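PDB 6TPL: intimin from Escherichia coli, which probably mediates bacterial adhesion to host cells, its two extracellular Ig-like juncture domains adopting a constitutively extended conformation. Local coordinates for residues Ala104-Ala118 / Val185-Thr198. Sequence-based numbering, arbitrary orientation.
Sequences ASITEIKADKTTAVA and VAVDVKAPEVEFFT
V185 meets the first segment by one methyl, CG2, which rests against the carbonyl oxygen of A104, 3.3 Å away, and near the hydroxyl of S105; that hydroxyl bonds to the backbone of K103. After the inverse gamma turn centred on A186, V189 brings both its methyls to bear: CG2 comes up to I106, while CG1 runs 3.7 Å from CG2 of I109, the two side chains passing in opposite directions. A trans first torsion (chi1 179°) carries the other branch of I109 along the chain to A191, where CD1 presses on CB at 3.5 Å, a tight fit. P192 lays its CD near the carbonyl of I109, and V194 turns CG1 to the backbone of K113 and T114.

From here parallel backbone pairing joins the side-chain packing. E195 N bonds to T114 O at 3.0 Å and E195 O accepts A116 N, so E195 straddles the bridge partner T115; its carboxylate reaches K175. The ring of F196 lies by CB of A116, 3.8 Å from CE2, with V117 O in plane at its edge. F197 N then takes A116 O nearly head-on, and F197 O receives A118 N at 2.7 Å from above the carbonyl plane. A water joins T198 OG1 to A118 O.

Such a switch is familiar from many Ig-like folds, in which the first strand is divided between the two sheets: 105-111 pairs with 124-132, whereas 115-117 crosses over to 194-197, itself antiparallel to 174-181. At the other end, I106 and V189 also touch I97 of strand 91-99, in the preceding Ig-like domain.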
loop_
_atom_site.group_PDB
_atom_site.type_symbol
_atom_site.label_atom_id
_atom_site.label_comp_id
_atom_site.label_asym_id
_atom_site.label_seq_id
_atom_site.Cartn_x
_atom_site.Cartn_y
_atom_site.Cartn_z
ATOM N N ALA A 104 18.405 7.146 1.292
ATOM C CA ALA A 104 17.846 6.309 0.234
ATOM C C ALA A 104 16.892 5.287 0.841
ATOM O O ALA A 104 17.321 4.368 1.545
ATOM C CB ALA A 104 18.959 5.614 -0.561
ATOM N N SER A 105 15.590 5.448 0.590
ATOM C CA SER A 105 14.567 4.622 1.213
ATOM C C SER A 105 13.571 4.144 0.167
ATOM O O SER A 105 13.272 4.852 -0.797
ATOM C CB SER A 105 13.803 5.393 2.312
ATOM O OG SER A 105 14.674 6.125 3.154
ATOM N N ILE A 106 13.044 2.938 0.376
ATOM C CA ILE A 106 11.912 2.483 -0.418
ATOM C C ILE A 106 10.719 3.392 -0.147
ATOM O O ILE A 106 10.357 3.643 1.008
ATOM C CB ILE A 106 11.561 1.026 -0.093
ATOM C CG1 ILE A 106 12.684 0.096 -0.532
ATOM C CG2 ILE A 106 10.269 0.640 -0.791
ATOM C CD1 ILE A 106 12.532 -1.337 -0.057
ATOM N N THR A 107 10.105 3.893 -1.216
ATOM C CA THR A 107 8.920 4.733 -1.099
ATOM C C THR A 107 7.649 4.040 -1.554
ATOM O O THR A 107 6.557 4.495 -1.197
ATOM C CB THR A 107 9.091 6.029 -1.908
ATOM O OG1 THR A 107 9.335 5.709 -3.280
ATOM C CG2 THR A 107 10.239 6.856 -1.349
ATOM N N GLU A 108 7.756 2.958 -2.320
ATOM C CA GLU A 108 6.566 2.233 -2.730
ATOM C C GLU A 108 6.926 0.810 -3.134
ATOM O O GLU A 108 8.066 0.506 -3.494
ATOM C CB GLU A 108 5.852 2.954 -3.878
ATOM C CG GLU A 108 6.772 3.509 -4.969
ATOM C CD GLU A 108 5.995 4.068 -6.158
ATOM O OE1 GLU A 108 5.887 3.354 -7.175
ATOM O OE2 GLU A 108 5.485 5.197 -6.046
ATOM N N ILE A 109 5.918 -0.055 -3.061
ATOM C CA ILE A 109 6.004 -1.442 -3.500
ATOM C C ILE A 109 4.622 -1.783 -4.045
ATOM O O ILE A 109 3.612 -1.609 -3.352
ATOM C CB ILE A 109 6.445 -2.375 -2.356
ATOM C CG1 ILE A 109 6.497 -3.813 -2.852
ATOM C CG2 ILE A 109 5.518 -2.232 -1.176
ATOM C CD1 ILE A 109 7.353 -4.723 -2.007
ATOM N N LYS A 110 4.556 -2.207 -5.305
ATOM C CA LYS A 110 3.295 -2.475 -5.984
ATOM C C LYS A 110 3.351 -3.848 -6.640
ATOM O O LYS A 110 4.400 -4.258 -7.143
ATOM C CB LYS A 110 2.997 -1.404 -7.043
ATOM C CG LYS A 110 2.833 0.008 -6.497
ATOM C CD LYS A 110 2.621 0.995 -7.638
ATOM C CE LYS A 110 2.484 2.427 -7.151
ATOM N NZ LYS A 110 2.246 3.364 -8.288
ATOM N N ALA A 111 2.219 -4.554 -6.617
ATOM C CA ALA A 111 2.036 -5.807 -7.337
ATOM C C ALA A 111 1.083 -5.554 -8.498
ATOM O O ALA A 111 0.083 -4.847 -8.340
ATOM C CB ALA A 111 1.491 -6.895 -6.406
ATOM N N ASP A 112 1.408 -6.093 -9.676
ATOM C CA ASP A 112 0.563 -5.824 -10.834
ATOM C C ASP A 112 -0.782 -6.541 -10.740
ATOM O O ASP A 112 -1.756 -6.076 -11.339
ATOM C CB ASP A 112 1.317 -6.172 -12.127
ATOM C CG ASP A 112 1.584 -7.657 -12.296
ATOM O OD1 ASP A 112 1.633 -8.110 -13.466
ATOM O OD2 ASP A 112 1.744 -8.372 -11.289
ATOM N N LYS A 113 -0.867 -7.624 -9.970
ATOM C CA LYS A 113 -2.135 -8.284 -9.683
ATOM C C LYS A 113 -2.009 -9.019 -8.355
ATOM O O LYS A 113 -0.904 -9.292 -7.882
ATOM C CB LYS A 113 -2.540 -9.251 -10.800
ATOM C CG LYS A 113 -1.542 -10.359 -11.070
ATOM C CD LYS A 113 -1.990 -11.199 -12.256
ATOM C CE LYS A 113 -1.006 -12.309 -12.576
ATOM N NZ LYS A 113 -1.386 -13.029 -13.823
ATOM N N THR A 114 -3.153 -9.336 -7.749
ATOM C CA THR A 114 -3.184 -9.959 -6.431
ATOM C C THR A 114 -3.494 -11.449 -6.477
ATOM O O THR A 114 -3.602 -12.078 -5.420
ATOM C CB THR A 114 -4.210 -9.259 -5.533
ATOM O OG1 THR A 114 -5.523 -9.431 -6.071
ATOM C CG2 THR A 114 -3.921 -7.764 -5.421
ATOM N N THR A 115 -3.658 -12.025 -7.665
ATOM C CA THR A 115 -3.935 -13.450 -7.794
ATOM C C THR A 115 -3.198 -14.000 -9.006
ATOM O O THR A 115 -2.898 -13.265 -9.946
ATOM C CB THR A 115 -5.439 -13.750 -7.951
ATOM O OG1 THR A 115 -5.914 -13.179 -9.173
ATOM C CG2 THR A 115 -6.236 -13.180 -6.790
ATOM N N ALA A 116 -2.922 -15.303 -8.985
ATOM C CA ALA A 116 -2.253 -15.957 -10.103
ATOM C C ALA A 116 -2.460 -17.461 -10.001
ATOM O O ALA A 116 -2.804 -17.990 -8.938
ATOM C CB ALA A 116 -0.753 -15.636 -10.139
ATOM N N VAL A 117 -2.242 -18.144 -11.128
ATOM C CA VAL A 117 -2.351 -19.598 -11.168
ATOM C C VAL A 117 -1.090 -20.213 -10.581
ATOM O O VAL A 117 0.024 -19.756 -10.856
ATOM C CB VAL A 117 -2.571 -20.093 -12.607
ATOM C CG1 VAL A 117 -2.603 -21.629 -12.640
ATOM C CG2 VAL A 117 -3.845 -19.524 -13.189
ATOM N N ALA A 118 -1.259 -21.272 -9.791
ATOM C CA ALA A 118 -0.125 -21.931 -9.144
ATOM C C ALA A 118 0.451 -23.028 -10.043
ATOM O O ALA A 118 0.478 -24.208 -9.699
ATOM C CB ALA A 118 -0.544 -22.496 -7.791
ATOM N N VAL A 185 18.094 1.300 6.280
ATOM C CA VAL A 185 16.756 1.799 6.592
ATOM C C VAL A 185 16.015 0.712 7.359
ATOM O O VAL A 185 15.812 -0.393 6.842
ATOM C CB VAL A 185 15.983 2.204 5.328
ATOM C CG1 VAL A 185 14.561 2.618 5.691
ATOM C CG2 VAL A 185 16.706 3.329 4.593
ATOM N N ALA A 186 15.588 1.032 8.577
ATOM C CA ALA A 186 15.020 0.039 9.489
ATOM C C ALA A 186 13.508 -0.088 9.279
ATOM O O ALA A 186 12.696 0.127 10.177
ATOM C CB ALA A 186 15.355 0.408 10.929
ATOM N N VAL A 187 13.141 -0.472 8.058
ATOM C CA VAL A 187 11.742 -0.669 7.693
ATOM C C VAL A 187 11.621 -1.964 6.903
ATOM O O VAL A 187 12.243 -2.113 5.844
ATOM C CB VAL A 187 11.185 0.512 6.879
ATOM C CG1 VAL A 187 9.748 0.241 6.457
ATOM C CG2 VAL A 187 11.286 1.807 7.680
ATOM N N ASP A 188 10.812 -2.895 7.413
ATOM C CA ASP A 188 10.506 -4.172 6.763
ATOM C C ASP A 188 9.329 -3.939 5.821
ATOM O O ASP A 188 8.167 -4.105 6.190
ATOM C CB ASP A 188 10.205 -5.223 7.830
ATOM C CG ASP A 188 9.968 -6.606 7.264
ATOM O OD1 ASP A 188 10.249 -6.835 6.072
ATOM O OD2 ASP A 188 9.491 -7.476 8.027
ATOM N N VAL A 189 9.632 -3.531 4.586
ATOM C CA VAL A 189 8.576 -3.098 3.678
ATOM C C VAL A 189 7.807 -4.307 3.168
ATOM O O VAL A 189 8.390 -5.244 2.604
ATOM C CB VAL A 189 9.151 -2.280 2.512
ATOM C CG1 VAL A 189 8.052 -1.987 1.493
ATOM C CG2 VAL A 189 9.767 -0.986 3.018
ATOM N N LYS A 190 6.489 -4.287 3.353
ATOM C CA LYS A 190 5.622 -5.390 2.959
ATOM C C LYS A 190 4.839 -5.014 1.708
ATOM O O LYS A 190 4.267 -3.919 1.630
ATOM C CB LYS A 190 4.647 -5.749 4.083
ATOM C CG LYS A 190 5.301 -6.078 5.410
ATOM C CD LYS A 190 6.161 -7.316 5.291
ATOM C CE LYS A 190 6.848 -7.645 6.603
ATOM N NZ LYS A 190 7.693 -8.867 6.491
ATOM N N ALA A 191 4.811 -5.921 0.739
ATOM C CA ALA A 191 3.959 -5.765 -0.427
ATOM C C ALA A 191 2.530 -6.166 -0.081
ATOM O O ALA A 191 2.286 -6.803 0.950
ATOM C CB ALA A 191 4.480 -6.627 -1.574
ATOM N N PRO A 192 1.558 -5.805 -0.919
ATOM C CA PRO A 192 0.219 -6.387 -0.766
ATOM C C PRO A 192 0.306 -7.908 -0.776
ATOM O O PRO A 192 1.082 -8.495 -1.533
ATOM C CB PRO A 192 -0.548 -5.860 -1.983
ATOM C CG PRO A 192 0.213 -4.642 -2.442
ATOM C CD PRO A 192 1.654 -4.899 -2.083
ATOM N N GLU A 193 -0.476 -8.544 0.088
ATOM C CA GLU A 193 -0.594 -9.994 0.041
ATOM C C GLU A 193 -1.238 -10.412 -1.277
ATOM O O GLU A 193 -2.127 -9.733 -1.795
ATOM C CB GLU A 193 -1.420 -10.494 1.227
ATOM C CG GLU A 193 -1.346 -11.986 1.450
ATOM C CD GLU A 193 -1.966 -12.398 2.770
ATOM O OE1 GLU A 193 -3.122 -12.007 3.029
ATOM O OE2 GLU A 193 -1.290 -13.102 3.547
ATOM N N VAL A 194 -0.753 -11.516 -1.843
ATOM C CA VAL A 194 -1.323 -12.098 -3.052
ATOM C C VAL A 194 -1.662 -13.552 -2.761
ATOM O O VAL A 194 -1.320 -14.093 -1.709
ATOM C CB VAL A 194 -0.369 -11.990 -4.259
ATOM C CG1 VAL A 194 0.003 -10.531 -4.510
ATOM C CG2 VAL A 194 0.874 -12.848 -4.037
ATOM N N GLU A 195 -2.342 -14.193 -3.715
ATOM C CA GLU A 195 -2.723 -15.589 -3.541
ATOM C C GLU A 195 -2.623 -16.358 -4.851
ATOM O O GLU A 195 -3.089 -15.893 -5.898
ATOM C CB GLU A 195 -4.141 -15.702 -2.965
ATOM C CG GLU A 195 -4.543 -17.136 -2.637
ATOM C CD GLU A 195 -5.713 -17.236 -1.672
ATOM O OE1 GLU A 195 -5.980 -18.354 -1.184
ATOM O OE2 GLU A 195 -6.362 -16.207 -1.400
ATOM N N PHE A 196 -2.015 -17.540 -4.777
ATOM C CA PHE A 196 -1.923 -18.461 -5.901
ATOM C C PHE A 196 -2.978 -19.550 -5.757
ATOM O O PHE A 196 -3.231 -20.038 -4.651
ATOM C CB PHE A 196 -0.528 -19.082 -5.978
ATOM C CG PHE A 196 0.547 -18.106 -6.356
ATOM C CD1 PHE A 196 1.116 -17.273 -5.405
ATOM C CD2 PHE A 196 0.993 -18.031 -7.660
ATOM C CE1 PHE A 196 2.104 -16.381 -5.760
ATOM C CE2 PHE A 196 1.977 -17.145 -8.021
ATOM C CZ PHE A 196 2.536 -16.318 -7.073
ATOM N N PHE A 197 -3.592 -19.926 -6.880
ATOM C CA PHE A 197 -4.627 -20.948 -6.908
ATOM C C PHE A 197 -4.278 -21.993 -7.955
ATOM O O PHE A 197 -3.817 -21.656 -9.048
ATOM C CB PHE A 197 -6.011 -20.347 -7.243
ATOM C CG PHE A 197 -6.502 -19.330 -6.252
ATOM C CD1 PHE A 197 -7.256 -19.718 -5.156
ATOM C CD2 PHE A 197 -6.231 -17.984 -6.433
ATOM C CE1 PHE A 197 -7.718 -18.782 -4.249
ATOM C CE2 PHE A 197 -6.689 -17.043 -5.530
ATOM C CZ PHE A 197 -7.438 -17.442 -4.439
ATOM N N THR A 198 -4.522 -23.258 -7.628
ATOM C CA THR A 198 -4.301 -24.346 -8.586
ATOM C C THR A 198 -5.325 -24.259 -9.717
ATOM O O THR A 198 -6.467 -23.849 -9.516
ATOM C CB THR A 198 -4.400 -25.732 -7.927
ATOM O OG1 THR A 198 -3.380 -25.872 -6.931
ATOM C CG2 THR A 198 -4.248 -26.829 -8.970
HETATM O O HOH W 1 -0.901 -26.002 -8.042
#